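Local structure of type-iv like pilin ttha1219 (Thermus thermophilus, 5G23) at residues B[143-148]-B[178-183]; B[195-200]-B[222-227]; B[174-179]-B[229-234]. The protein is a type IV pilin-like protein that probably contributes to the pilus machinery of natural competence and DNA uptake, and resembles type II secretion pseudopilins. All blocks are in the same frame, centred on the assembly; numbering follows the deposited sequence.

Contact 1: B[143-148]-B[178-183]; sequences EAFRVA and LYLLAS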
ATOM      1  N   GLU B 143     -10.209  10.061  12.880  1.00 16.21           N
ATOM      2  CA  GLU B 143     -11.111  10.210  14.038  1.00 16.69           C
ATOM      3  C   GLU B 143     -11.500   8.850  14.645  1.00 16.13           C
ATOM      4  O   GLU B 143     -11.947   8.790  15.786  1.00 16.37           O
ATOM      5  CB  GLU B 143     -12.345  10.948  13.644  1.00 16.68           C
ATOM      6  CG  GLU B 143     -11.949  12.378  13.263  1.00 18.50           C
ATOM      7  CD  GLU B 143     -13.099  13.235  12.824  1.00 19.50           C
ATOM      8  OE1 GLU B 143     -14.239  12.741  12.615  1.00 19.80           O
ATOM      9  OE2 GLU B 143     -12.822  14.415  12.632  1.00 21.97           O
ATOM     10  N   ALA B 144     -11.325   7.784  13.888  1.00 15.61           N
ATOM     11  CA  ALA B 144     -11.614   6.418  14.389  1.00 15.59           C
ATOM     12  C   ALA B 144     -10.889   5.367  13.615  1.00 14.74           C
ATOM     13  O   ALA B 144     -10.804   5.448  12.372  1.00 13.62           O
ATOM     14  CB  ALA B 144     -13.124   6.160  14.385  1.00 16.38           C
ATOM     15  N   PHE B 145     -10.331   4.395  14.337  1.00 14.90           N
ATOM     16  CA  PHE B 145      -9.712   3.206  13.777  1.00 14.35           C
ATOM     17  C   PHE B 145     -10.224   2.078  14.640  1.00 14.26           C
ATOM     18  O   PHE B 145     -10.156   2.120  15.849  1.00 15.21           O
ATOM     19  CB  PHE B 145      -8.164   3.215  13.743  1.00 14.63           C
ATOM     20  CG  PHE B 145      -7.521   1.968  13.213  1.00 14.64           C
ATOM     21  CD1 PHE B 145      -7.860   1.440  12.003  1.00 16.23           C
ATOM     22  CD2 PHE B 145      -6.493   1.333  13.925  1.00 16.06           C
ATOM     23  CE1 PHE B 145      -7.247   0.270  11.518  1.00 16.31           C
ATOM     24  CE2 PHE B 145      -5.861   0.147  13.466  1.00 16.51           C
ATOM     25  CZ  PHE B 145      -6.218  -0.345  12.228  1.00 16.51           C
ATOM     26  N   ARG B 146     -10.904   1.147  13.982  1.00 14.83           N
ATOM     27  CA  ARG B 146     -11.571   0.010  14.686  1.00 15.86           C
ATOM     28  C   ARG B 146     -11.155  -1.250  13.991  1.00 16.20           C
ATOM     29  O   ARG B 146     -11.056  -1.315  12.716  1.00 16.50           O
ATOM     30  CB  ARG B 146     -13.113   0.106  14.666  1.00 17.04           C
ATOM     31  CG  ARG B 146     -13.681   1.337  15.286  1.00 18.10           C
ATOM     32  CD  ARG B 146     -13.448   1.343  16.802  1.00 19.76           C
ATOM     33  NE  ARG B 146     -14.212   2.451  17.362  1.00 20.32           N
ATOM     34  CZ  ARG B 146     -13.711   3.656  17.588  1.00 24.83           C
ATOM     35  NH1 ARG B 146     -12.430   3.936  17.330  1.00 25.92           N
ATOM     36  NH2 ARG B 146     -14.528   4.637  18.001  1.00 26.44           N
ATOM     37  N   VAL B 147     -10.921  -2.333  14.775  1.00 15.38           N
ATOM     38  CA  VAL B 147     -10.664  -3.651  14.189  1.00 16.13           C
ATOM     39  C   VAL B 147     -11.530  -4.660  14.962  1.00 17.84           C
ATOM     40  O   VAL B 147     -11.478  -4.686  16.176  1.00 18.61           O
ATOM     41  CB  VAL B 147      -9.202  -4.076  14.367  1.00 17.14           C
ATOM     42  CG1 VAL B 147      -8.921  -5.414  13.740  1.00 18.12           C
ATOM     43  CG2 VAL B 147      -8.252  -3.004  13.761  1.00 17.55           C
ATOM     44  N   ALA B 148     -12.315  -5.427  14.247  1.00 16.12           N
ATOM     45  CA  ALA B 148     -13.089  -6.531  14.790  1.00 15.28           C
ATOM     46  C   ALA B 148     -12.608  -7.822  14.112  1.00 14.44           C
ATOM     47  O   ALA B 148     -11.886  -7.768  13.111  1.00 14.70           O
ATOM     48  CB  ALA B 148     -14.553  -6.340  14.491  1.00 16.00           C
ATOM     49  N   LEU B 178     -11.768  -3.944   9.380  1.00 14.38           N
ATOM     50  CA  LEU B 178     -11.107  -2.709   9.708  1.00 14.70           C
ATOM     51  C   LEU B 178     -11.950  -1.509   9.260  1.00 14.76           C
ATOM     52  O   LEU B 178     -12.606  -1.572   8.209  1.00 13.55           O
ATOM     53  CB  LEU B 178      -9.736  -2.664   9.058  1.00 17.02           C
ATOM     54  CG  LEU B 178      -8.843  -3.753   9.637  1.00 18.18           C
ATOM     55  CD1 LEU B 178      -8.863  -4.896   8.668  1.00 21.19           C
ATOM     56  CD2 LEU B 178      -7.453  -3.257   9.795  1.00 21.62           C
ATOM     57  N   TYR B 179     -11.981  -0.483  10.110  1.00 14.20           N
ATOM     58  CA  TYR B 179     -12.765   0.723   9.855  1.00 15.21           C
ATOM     59  C   TYR B 179     -11.917   1.955  10.132  1.00 14.74           C
ATOM     60  O   TYR B 179     -11.279   2.046  11.146  1.00 14.46           O
ATOM     61  CB  TYR B 179     -14.022   0.747  10.745  1.00 15.15           C
ATOM     62  CG  TYR B 179     -14.789   2.026  10.652  1.00 15.42           C
ATOM     63  CD1 TYR B 179     -15.739   2.227   9.669  1.00 15.85           C
ATOM     64  CD2 TYR B 179     -14.568   3.066  11.586  1.00 16.37           C
ATOM     65  CE1 TYR B 179     -16.445   3.410   9.561  1.00 15.93           C
ATOM     66  CE2 TYR B 179     -15.276   4.261  11.510  1.00 16.17           C
ATOM     67  CZ  TYR B 179     -16.243   4.417  10.514  1.00 15.90           C
ATOM     68  OH  TYR B 179     -16.880   5.567  10.409  1.00 16.20           O
ATOM     69  N   LEU B 180     -11.962   2.918   9.181  1.00 14.11           N
ATOM     70  CA  LEU B 180     -11.385   4.211   9.366  1.00 13.82           C
ATOM     71  C   LEU B 180     -12.437   5.305   9.100  1.00 14.48           C
ATOM     72  O   LEU B 180     -13.271   5.186   8.153  1.00 13.60           O
ATOM     73  CB  LEU B 180     -10.226   4.405   8.385  1.00 14.06           C
ATOM     74  CG  LEU B 180      -8.937   3.659   8.677  1.00 13.95           C
ATOM     75  CD1 LEU B 180      -8.016   3.695   7.463  1.00 14.80           C
ATOM     76  CD2 LEU B 180      -8.284   4.318   9.894  1.00 14.78           C
ATOM     77  N   LEU B 181     -12.444   6.310   9.975  1.00 14.24           N
ATOM     78  CA  LEU B 181     -13.165   7.571   9.759  1.00 13.89           C
ATOM     79  C   LEU B 181     -12.123   8.667   9.772  1.00 13.79           C
ATOM     80  O   LEU B 181     -11.302   8.745  10.679  1.00 13.82           O
ATOM     81  CB  LEU B 181     -14.187   7.796  10.829  1.00 14.48           C
ATOM     82  CG  LEU B 181     -14.934   9.087  10.795  1.00 15.47           C
ATOM     83  CD1 LEU B 181     -15.869   9.181   9.627  1.00 16.39           C
ATOM     84  CD2 LEU B 181     -15.726   9.272  12.099  1.00 16.34           C
ATOM     85  N   ALA B 182     -12.166   9.536   8.772  1.00 13.84           N
ATOM     86  CA  ALA B 182     -11.245  10.644   8.696  1.00 14.09           C
ATOM     87  C   ALA B 182     -12.003  11.884   8.278  1.00 14.73           C
ATOM     88  O   ALA B 182     -13.066  11.830   7.652  1.00 14.74           O
ATOM     89  CB  ALA B 182     -10.095  10.379   7.737  1.00 14.38           C
ATOM     90  N   SER B 183     -11.402  13.019   8.606  1.00 14.94           N
ATOM     91  CA  SER B 183     -11.934  14.337   8.207  1.00 15.23           C
ATOM     92  C   SER B 183     -10.863  15.249   7.708  1.00 15.99           C
ATOM     93  O   SER B 183      -9.687  15.163   8.088  1.00 15.49           O
ATOM     94  CB  SER B 183     -12.662  15.018   9.393  1.00 15.40           C
ATOM     95  OG  SER B 183     -11.749  15.456  10.416  1.00 15.79           O
TER
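F145 brings its ring against the methyls of two leucines of the facing strand: CD1 of F145 is 3.6 Å from CD2 of L180, and CD2 of L178 sits at the ring edge, near its plane, 3.9 Å from CE1. CG of F145 anti to the backbone N (chi1 178°) lays the ring beside L178, the two pointing the same way, while L180 crosses it obliquely. V147 extends this apolar face, its CG2 also meeting CD2 of L178; helix 44-61 packs on the same side through L49, T52, L56 and L60.

The backbones run antiparallel at 171°, their axes 4.7 Å apart. R146 and Y179 form a hydrogen-bonded pair, and the bond from N of R146 to O of Y179, 3.0 Å long, lies in the carbonyl plane. On their face, CB of A144 touches the edge of the Y179 ring at CE2, while R146 and Y179 lie side by side with guanidinium and ring planes 60° apart. The arginine then bends back: its NH1 donates to O of F145 from above that carbonyl plane, and its NH2 reaches O of E211.

Toward the far end the pairing slips. E143 and A144 both face L181, a classic beta bulge: O of L181 accepts 2.8 Å from N of E143 and weakly from N of A144. Beyond it OG of S183 donates to OE2 of E143, 2.7 Å away, meeting the carboxylate from above its plane.

R222 forms a salt bridge with the other oxygen, OE1 of E143. The contact is thus apolar on the F145, V147, L178 and L180 face, toward the helix, and charged at its bulged end, where a carboxylate is held on both oxygens, which probably favours its ionised form.

Contact 2: B[195-200]-B[222-227]; sequences PGSTLS and RAEKLW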
ATOM      1  N   PRO B 195     -21.456   8.650  10.816  1.00 20.15           N
ATOM      2  CA  PRO B 195     -20.592   7.484  10.633  1.00 20.03           C
ATOM      3  C   PRO B 195     -21.425   6.224  10.556  1.00 20.94           C
ATOM      4  O   PRO B 195     -22.365   6.086  11.323  1.00 20.68           O
ATOM      5  CB  PRO B 195     -19.723   7.498  11.894  1.00 19.66           C
ATOM      6  CG  PRO B 195     -19.601   8.999  12.179  1.00 19.91           C
ATOM      7  CD  PRO B 195     -21.024   9.457  11.971  1.00 20.20           C
ATOM      8  N   GLY B 196     -21.018   5.308   9.688  1.00 20.06           N
ATOM      9  CA  GLY B 196     -21.734   4.076   9.423  1.00 21.05           C
ATOM     10  C   GLY B 196     -22.688   4.174   8.238  1.00 20.86           C
ATOM     11  O   GLY B 196     -23.076   3.158   7.676  1.00 22.63           O
ATOM     12  N   SER B 197     -23.012   5.388   7.816  1.00 21.29           N
ATOM     13  CA  SER B 197     -24.034   5.570   6.781  1.00 22.17           C
ATOM     14  C   SER B 197     -23.597   5.076   5.406  1.00 22.17           C
ATOM     15  O   SER B 197     -24.457   4.770   4.568  1.00 23.96           O
ATOM     16  CB  SER B 197     -24.491   7.012   6.727  1.00 23.71           C
ATOM     17  OG  SER B 197     -23.484   7.876   6.292  1.00 23.29           O
ATOM     18  N   THR B 198     -22.283   4.962   5.138  1.00 19.95           N
ATOM     19  CA  THR B 198     -21.825   4.567   3.843  1.00 20.00           C
ATOM     20  C   THR B 198     -21.288   3.140   3.788  1.00 20.69           C
ATOM     21  O   THR B 198     -20.601   2.777   2.805  1.00 20.28           O
ATOM     22  CB  THR B 198     -20.758   5.547   3.257  1.00 20.74           C
ATOM     23  OG1 THR B 198     -19.537   5.421   3.965  1.00 18.82           O
ATOM     24  CG2 THR B 198     -21.236   6.974   3.305  1.00 21.86           C
ATOM     25  N   LEU B 199     -21.530   2.329   4.830  1.00 18.93           N
ATOM     26  CA  LEU B 199     -20.906   1.023   4.880  1.00 19.07           C
ATOM     27  C   LEU B 199     -21.792  -0.087   4.357  1.00 20.56           C
ATOM     28  O   LEU B 199     -23.014   0.031   4.425  1.00 20.67           O
ATOM     29  CB  LEU B 199     -20.498   0.697   6.338  1.00 18.36           C
ATOM     30  CG  LEU B 199     -19.643   1.780   7.021  1.00 17.12           C
ATOM     31  CD1 LEU B 199     -19.301   1.266   8.416  1.00 16.42           C
ATOM     32  CD2 LEU B 199     -18.426   2.065   6.150  1.00 16.75           C
ATOM     33  N   SER B 200     -21.180  -1.111   3.827  1.00 20.75           N
ATOM     34  CA  SER B 200     -21.863  -2.363   3.491  1.00 23.48           C
ATOM     35  C   SER B 200     -21.327  -3.377   4.420  1.00 21.93           C
ATOM     36  O   SER B 200     -20.159  -3.730   4.323  1.00 24.06           O
ATOM     37  CB  SER B 200     -21.509  -2.844   2.085  1.00 26.21           C
ATOM     38  OG  SER B 200     -22.003  -1.923   1.179  1.00 33.40           O
ATOM     39  N   ARG B 222     -16.064  14.621   5.832  1.00 16.64           N
ATOM     40  CA  ARG B 222     -15.789  13.313   6.415  1.00 16.92           C
ATOM     41  C   ARG B 222     -15.966  12.207   5.416  1.00 17.89           C
ATOM     42  O   ARG B 222     -16.830  12.297   4.528  1.00 17.38           O
ATOM     43  CB  ARG B 222     -16.635  13.042   7.627  1.00 16.96           C
ATOM     44  CG  ARG B 222     -16.100  13.728   8.848  1.00 17.19           C
ATOM     45  CD  ARG B 222     -16.940  13.559  10.121  1.00 18.01           C
ATOM     46  NE  ARG B 222     -16.134  14.244  11.149  1.00 18.55           N
ATOM     47  CZ  ARG B 222     -16.078  15.566  11.356  1.00 19.19           C
ATOM     48  NH1 ARG B 222     -16.990  16.399  10.858  1.00 19.86           N
ATOM     49  NH2 ARG B 222     -15.152  16.065  12.163  1.00 18.97           N
ATOM     50  N   ALA B 223     -15.092  11.207   5.512  1.00 16.39           N
ATOM     51  CA  ALA B 223     -15.222   9.979   4.697  1.00 15.82           C
ATOM     52  C   ALA B 223     -14.800   8.786   5.573  1.00 15.38           C
ATOM     53  O   ALA B 223     -14.038   8.953   6.526  1.00 14.80           O
ATOM     54  CB  ALA B 223     -14.355  10.039   3.486  1.00 16.35           C
ATOM     55  N   GLU B 224     -15.359   7.646   5.264  1.00 14.63           N
ATOM     56  CA  GLU B 224     -15.083   6.424   6.034  1.00 14.37           C
ATOM     57  C   GLU B 224     -14.892   5.238   5.136  1.00 14.28           C
ATOM     58  O   GLU B 224     -15.244   5.252   3.950  1.00 13.52           O
ATOM     59  CB  GLU B 224     -16.222   6.154   7.022  1.00 15.42           C
ATOM     60  CG  GLU B 224     -17.531   5.746   6.280  1.00 15.78           C
ATOM     61  CD  GLU B 224     -18.737   5.587   7.159  1.00 17.64           C
ATOM     62  OE1 GLU B 224     -18.648   5.731   8.417  1.00 18.38           O
ATOM     63  OE2 GLU B 224     -19.838   5.381   6.561  1.00 17.69           O
ATOM     64  N   LYS B 225     -14.277   4.185   5.676  1.00 13.99           N
ATOM     65  CA  LYS B 225     -14.095   3.032   4.924  1.00 14.72           C
ATOM     66  C   LYS B 225     -14.108   1.821   5.861  1.00 14.57           C
ATOM     67  O   LYS B 225     -13.449   1.824   6.871  1.00 14.23           O
ATOM     68  CB  LYS B 225     -12.814   3.051   4.120  1.00 15.59           C
ATOM     69  CG  LYS B 225     -12.846   1.968   3.031  1.00 16.85           C
ATOM     70  CD  LYS B 225     -11.596   2.017   2.216  1.00 19.31           C
ATOM     71  CE  LYS B 225     -11.577   0.914   1.176  1.00 20.19           C
ATOM     72  NZ  LYS B 225     -12.537   1.239   0.092  1.00 21.52           N
ATOM     73  N   LEU B 226     -14.904   0.835   5.482  1.00 13.71           N
ATOM     74  CA  LEU B 226     -14.899  -0.501   6.110  1.00 13.70           C
ATOM     75  C   LEU B 226     -14.371  -1.507   5.100  1.00 13.90           C
ATOM     76  O   LEU B 226     -14.862  -1.569   3.972  1.00 14.31           O
ATOM     77  CB  LEU B 226     -16.295  -0.916   6.530  1.00 14.21           C
ATOM     78  CG  LEU B 226     -16.496  -2.314   7.125  1.00 15.56           C
ATOM     79  CD1 LEU B 226     -15.870  -2.398   8.486  1.00 16.00           C
ATOM     80  CD2 LEU B 226     -17.953  -2.664   7.200  1.00 17.04           C
ATOM     81  N   TRP B 227     -13.411  -2.358   5.516  1.00 13.08           N
ATOM     82  CA  TRP B 227     -12.951  -3.408   4.650  1.00 14.09           C
ATOM     83  C   TRP B 227     -12.674  -4.693   5.446  1.00 13.91           C
ATOM     84  O   TRP B 227     -12.340  -4.605   6.624  1.00 12.70           O
ATOM     85  CB  TRP B 227     -11.794  -2.926   3.778  1.00 14.56           C
ATOM     86  CG  TRP B 227     -10.471  -2.680   4.450  1.00 15.00           C
ATOM     87  CD1 TRP B 227      -9.405  -3.417   4.265  1.00 16.62           C
ATOM     88  CD2 TRP B 227     -10.072  -1.594   5.268  1.00 14.65           C
ATOM     89  NE1 TRP B 227      -8.352  -2.942   4.959  1.00 16.82           N
ATOM     90  CE2 TRP B 227      -8.740  -1.798   5.592  1.00 15.88           C
ATOM     91  CE3 TRP B 227     -10.737  -0.494   5.836  1.00 14.99           C
ATOM     92  CZ2 TRP B 227      -8.028  -0.942   6.418  1.00 15.62           C
ATOM     93  CZ3 TRP B 227     -10.021   0.418   6.598  1.00 14.83           C
ATOM     94  CH2 TRP B 227      -8.668   0.182   6.914  1.00 15.26           C
TER
HETATM   95  O   HOH W   1     -17.610   7.774   3.215  1.00 16.74           O
HETATM   96  O   HOH W   2     -17.491   3.991   2.877  1.00 18.31           O
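T198 and G196 grip the carboxylate of E224 through hydrogen bonds that use both of its oxygens. The bond from N of G196 to OE1 of E224 is nearly straight, 176° at the hydrogen and 2.7 Å long, and uses the syn lone pair. The same oxygen is hydrogen-bonded to OH of Y179. OE2 of E224 takes two donors from one residue: N of T198 at 2.9 Å, nearly in line with the C-O bond, and OG1 of T198 at 2.6 Å, on the anti lone pair. The threonine hydroxyl can serve because its chi1 of 71° sets OG1 between its backbone N and carbonyl carbon, on the side of the amide that binds the same oxygen.

Waters supply a second kind of link. One donates to OG1 of T198 and accepts from N of E224; another donates to that same OG1 and to O of E224, so the hydroxyl is tied to the strand backbone as well as to the side chain.

Apolar contact comes from L199, whose CD2 lies 3.7 Å from CB of L226, the side chains crossing at about a right angle. The same methyl is 3.6 Å from OE2 of E224, and CD2 of L226 reaches O of S200.

Residues 196-199 make a type I beta turn, with phi of +94° at G196, where a beta carbon would collide with the carbonyl oxygen of P195. An alanine in place of E224 removes the carboxylate, and would probably leave the amides of G196 and T198 without their acceptor and the turn less firmly held.

A buttressed carboxylate, met by neutral donors, is likely to remain negative while pinning a surface loop to the outermost strand 221-230 of its sheet.

Contact 3: B[174-179]-B[229-234]; sequences SALALY and VQTPNL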
ATOM      1  N   SER B 174     -11.145 -16.184  11.254  1.00 20.00           N
ATOM      2  CA  SER B 174     -11.235 -16.344   9.809  1.00 20.42           C
ATOM      3  C   SER B 174     -11.052 -15.029   9.042  1.00 18.88           C
ATOM      4  O   SER B 174     -10.785 -15.074   7.844  1.00 18.79           O
ATOM      5  CB  SER B 174     -12.501 -17.102   9.441  1.00 22.23           C
ATOM      6  OG  SER B 174     -13.620 -16.343   9.623  1.00 24.57           O
ATOM      7  N   ALA B 175     -11.310 -13.899   9.696  1.00 17.00           N
ATOM      8  CA  ALA B 175     -11.240 -12.571   9.038  1.00 15.92           C
ATOM      9  C   ALA B 175     -11.149 -11.453  10.017  1.00 15.14           C
ATOM     10  O   ALA B 175     -11.512 -11.618  11.187  1.00 14.42           O
ATOM     11  CB  ALA B 175     -12.403 -12.368   8.102  1.00 16.44           C
ATOM     12  N   LEU B 176     -10.679 -10.299   9.554  1.00 14.93           N
ATOM     13  CA  LEU B 176     -10.649  -9.052  10.315  1.00 14.40           C
ATOM     14  C   LEU B 176     -11.511  -8.047   9.559  1.00 13.83           C
ATOM     15  O   LEU B 176     -11.527  -8.070   8.325  1.00 13.46           O
ATOM     16  CB  LEU B 176      -9.259  -8.482  10.448  1.00 14.40           C
ATOM     17  CG  LEU B 176      -8.219  -9.363  11.131  1.00 15.59           C
ATOM     18  CD1 LEU B 176      -6.875  -8.672  11.101  1.00 15.75           C
ATOM     19  CD2 LEU B 176      -8.616  -9.667  12.573  1.00 15.67           C
ATOM     20  N   ALA B 177     -12.198  -7.229  10.305  1.00 13.05           N
ATOM     21  CA  ALA B 177     -12.854  -6.064   9.766  1.00 13.65           C
ATOM     22  C   ALA B 177     -12.159  -4.829  10.290  1.00 14.23           C
ATOM     23  O   ALA B 177     -11.969  -4.664  11.504  1.00 14.72           O
ATOM     24  CB  ALA B 177     -14.312  -6.023  10.151  1.00 14.39           C
ATOM     25  N   LEU B 178     -11.768  -3.944   9.380  1.00 14.38           N
ATOM     26  CA  LEU B 178     -11.107  -2.709   9.708  1.00 14.70           C
ATOM     27  C   LEU B 178     -11.950  -1.509   9.260  1.00 14.76           C
ATOM     28  O   LEU B 178     -12.606  -1.572   8.209  1.00 13.55           O
ATOM     29  CB  LEU B 178      -9.736  -2.664   9.058  1.00 17.02           C
ATOM     30  CG  LEU B 178      -8.843  -3.753   9.637  1.00 18.18           C
ATOM     31  CD1 LEU B 178      -8.863  -4.896   8.668  1.00 21.19           C
ATOM     32  CD2 LEU B 178      -7.453  -3.257   9.795  1.00 21.62           C
ATOM     33  N   TYR B 179     -11.981  -0.483  10.110  1.00 14.20           N
ATOM     34  CA  TYR B 179     -12.765   0.723   9.855  1.00 15.21           C
ATOM     35  C   TYR B 179     -11.917   1.955  10.132  1.00 14.74           C
ATOM     36  O   TYR B 179     -11.279   2.046  11.146  1.00 14.46           O
ATOM     37  CB  TYR B 179     -14.022   0.747  10.745  1.00 15.15           C
ATOM     38  CG  TYR B 179     -14.789   2.026  10.652  1.00 15.42           C
ATOM     39  CD1 TYR B 179     -15.739   2.227   9.669  1.00 15.85           C
ATOM     40  CD2 TYR B 179     -14.568   3.066  11.586  1.00 16.37           C
ATOM     41  CE1 TYR B 179     -16.445   3.410   9.561  1.00 15.93           C
ATOM     42  CE2 TYR B 179     -15.276   4.261  11.510  1.00 16.17           C
ATOM     43  CZ  TYR B 179     -16.243   4.417  10.514  1.00 15.90           C
ATOM     44  OH  TYR B 179     -16.880   5.567  10.409  1.00 16.20           O
ATOM     45  N   VAL B 229     -10.638  -8.279   5.659  1.00 16.43           N
ATOM     46  CA  VAL B 229      -9.396  -8.970   5.298  1.00 17.42           C
ATOM     47  C   VAL B 229      -9.465 -10.402   5.750  1.00 19.34           C
ATOM     48  O   VAL B 229      -9.628 -10.656   6.953  1.00 18.25           O
ATOM     49  CB  VAL B 229      -8.198  -8.318   5.979  1.00 17.92           C
ATOM     50  CG1 VAL B 229      -6.937  -8.988   5.485  1.00 19.85           C
ATOM     51  CG2 VAL B 229      -8.107  -6.839   5.623  1.00 17.91           C
ATOM     52  N   GLN B 230      -9.396 -11.367   4.811  1.00 20.40           N
ATOM     53  CA  GLN B 230      -9.433 -12.764   5.188  1.00 22.41           C
ATOM     54  C   GLN B 230      -8.095 -13.082   5.867  1.00 21.70           C
ATOM     55  O   GLN B 230      -7.050 -12.507   5.508  1.00 21.61           O
ATOM     56  CB  GLN B 230      -9.708 -13.665   3.971  1.00 25.46           C
ATOM     57  CG  GLN B 230     -10.963 -13.354   3.247  1.00 26.52           C
ATOM     58  CD  GLN B 230     -12.204 -13.552   4.071  1.00 28.84           C
ATOM     59  OE1 GLN B 230     -13.012 -12.642   4.138  1.00 30.52           O
ATOM     60  NE2 GLN B 230     -12.354 -14.681   4.741  1.00 29.91           N
ATOM     61  N   THR B 231      -8.121 -14.009   6.837  1.00 20.59           N
ATOM     62  CA  THR B 231      -6.945 -14.396   7.537  1.00 20.71           C
ATOM     63  C   THR B 231      -6.816 -15.924   7.535  1.00 22.81           C
ATOM     64  O   THR B 231      -6.885 -16.581   8.574  1.00 22.97           O
ATOM     65  CB  THR B 231      -6.949 -13.845   8.970  1.00 20.32           C
ATOM     66  OG1 THR B 231      -8.129 -14.278   9.638  1.00 18.94           O
ATOM     67  CG2 THR B 231      -6.887 -12.308   9.008  1.00 19.88           C
ATOM     68  N   PRO B 232      -6.646 -16.528   6.345  1.00 25.38           N
ATOM     69  CA  PRO B 232      -6.653 -17.980   6.269  1.00 26.11           C
ATOM     70  C   PRO B 232      -5.525 -18.618   7.111  1.00 27.71           C
ATOM     71  O   PRO B 232      -5.690 -19.746   7.623  1.00 28.16           O
ATOM     72  CB  PRO B 232      -6.489 -18.267   4.774  1.00 26.98           C
ATOM     73  CG  PRO B 232      -5.916 -17.018   4.200  1.00 26.49           C
ATOM     74  CD  PRO B 232      -6.498 -15.904   5.027  1.00 25.92           C
ATOM     75  N   ASN B 233      -4.395 -17.937   7.287  1.00 28.27           N
ATOM     76  CA  ASN B 233      -3.342 -18.520   8.141  1.00 30.48           C
ATOM     77  C   ASN B 233      -3.738 -18.589   9.612  1.00 30.53           C
ATOM     78  O   ASN B 233      -3.085 -19.298  10.383  1.00 32.50           O
ATOM     79  CB  ASN B 233      -2.053 -17.758   7.962  1.00 32.35           C
ATOM     80  CG  ASN B 233      -1.642 -17.622   6.502  1.00 34.16           C
ATOM     81  OD1 ASN B 233      -1.326 -16.530   6.063  1.00 36.78           O
ATOM     82  ND2 ASN B 233      -1.705 -18.675   5.763  1.00 33.37           N
ATOM     83  N   LEU B 234      -4.756 -17.856  10.057  1.00 27.65           N
ATOM     84  CA  LEU B 234      -5.183 -17.937  11.463  1.00 28.71           C
ATOM     85  C   LEU B 234      -6.341 -18.878  11.731  1.00 32.43           C
ATOM     86  O   LEU B 234      -6.908 -18.893  12.854  1.00 35.30           O
ATOM     87  CB  LEU B 234      -5.593 -16.559  11.963  1.00 26.79           C
ATOM     88  CG  LEU B 234      -4.569 -15.433  11.820  1.00 25.90           C
ATOM     89  CD1 LEU B 234      -5.197 -14.178  12.331  1.00 25.98           C
ATOM     90  CD2 LEU B 234      -3.300 -15.760  12.579  1.00 26.00           C
TER
HETATM   91  O   HOH W   3     -14.125 -15.478   7.068  1.00 40.08           O
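T231 turns CG2 anti to its carbonyl carbon and OG1 between that carbon and its backbone N (chi1 56°), which carries the methyl to L176: CG2 of T231 lies 3.9 Å from CG of L176, the side chains crossing at about a right angle. V229 likewise sets CG2 anti to its carbonyl carbon, bringing it within 3.7 Å of CD1 of L178. These contacts fall on the face to which L176 and V229 both point, where A57 of helix 44-61 packs on V229.

The backbone evidence for strand pairing is a reciprocal couple. N of L176 donates to O of V229 in the carbonyl plane, and N of V229 donates to O of L176; both bonds are 2.8 Å long and close to straight. L176 and V229 are therefore a hydrogen-bonded antiparallel pair, whereas A175 and Q230 form the neighbouring non-hydrogen-bonded pair.

After Q230 the chain leaves the sheet. N of T231 still donates to O of S174 at 3.0 Å, but it stands 51° above that carbonyl plane, unlike the bond from N of L176 to O of V229. The threonine hydroxyl is hydrogen-bonded to O of V173, so its two branches divide the work: methyl to the leucine, oxygen to the backbone.

OE1 of Q230 lies 4.0 Å from CB of A175. The glutamine NE2 donates to a water that is also hydrogen-bonded to OG of S174. Q230 also packs on E95 of the second subunit.

Paired ladder bonds give way to one out-of-plane bond, then a short 3-10 segment at 232-234: this is how the outermost strand of the sheet within this chain ends, packed against helix 44-61 as in the type IV pilin fold, where an antiparallel sheet lies against the N-terminal helix.

Overall arrangement
From the N terminus, helix 44-61 comes first, and all three contacts follow it. Contact 1 closes the earliest loop, bringing 178-183 back onto 143-148 after an excursion made mostly of strand. The chain then runs on into the loop containing 195-200, and contact 2 returns it through 222-227; contacts 1 and 2 stand in series. Contact 3 opens on the strand where contact 1 closes, sharing L178 and Y179, and its wider loop to 229-234 encloses contact 2. Strand 173-184 is shared by contacts 1 and 3 and lies between 141-151 and 221-230; contacts 2 and 3 share strand 221-230. Contact 2 adds the surface loop to this sheet.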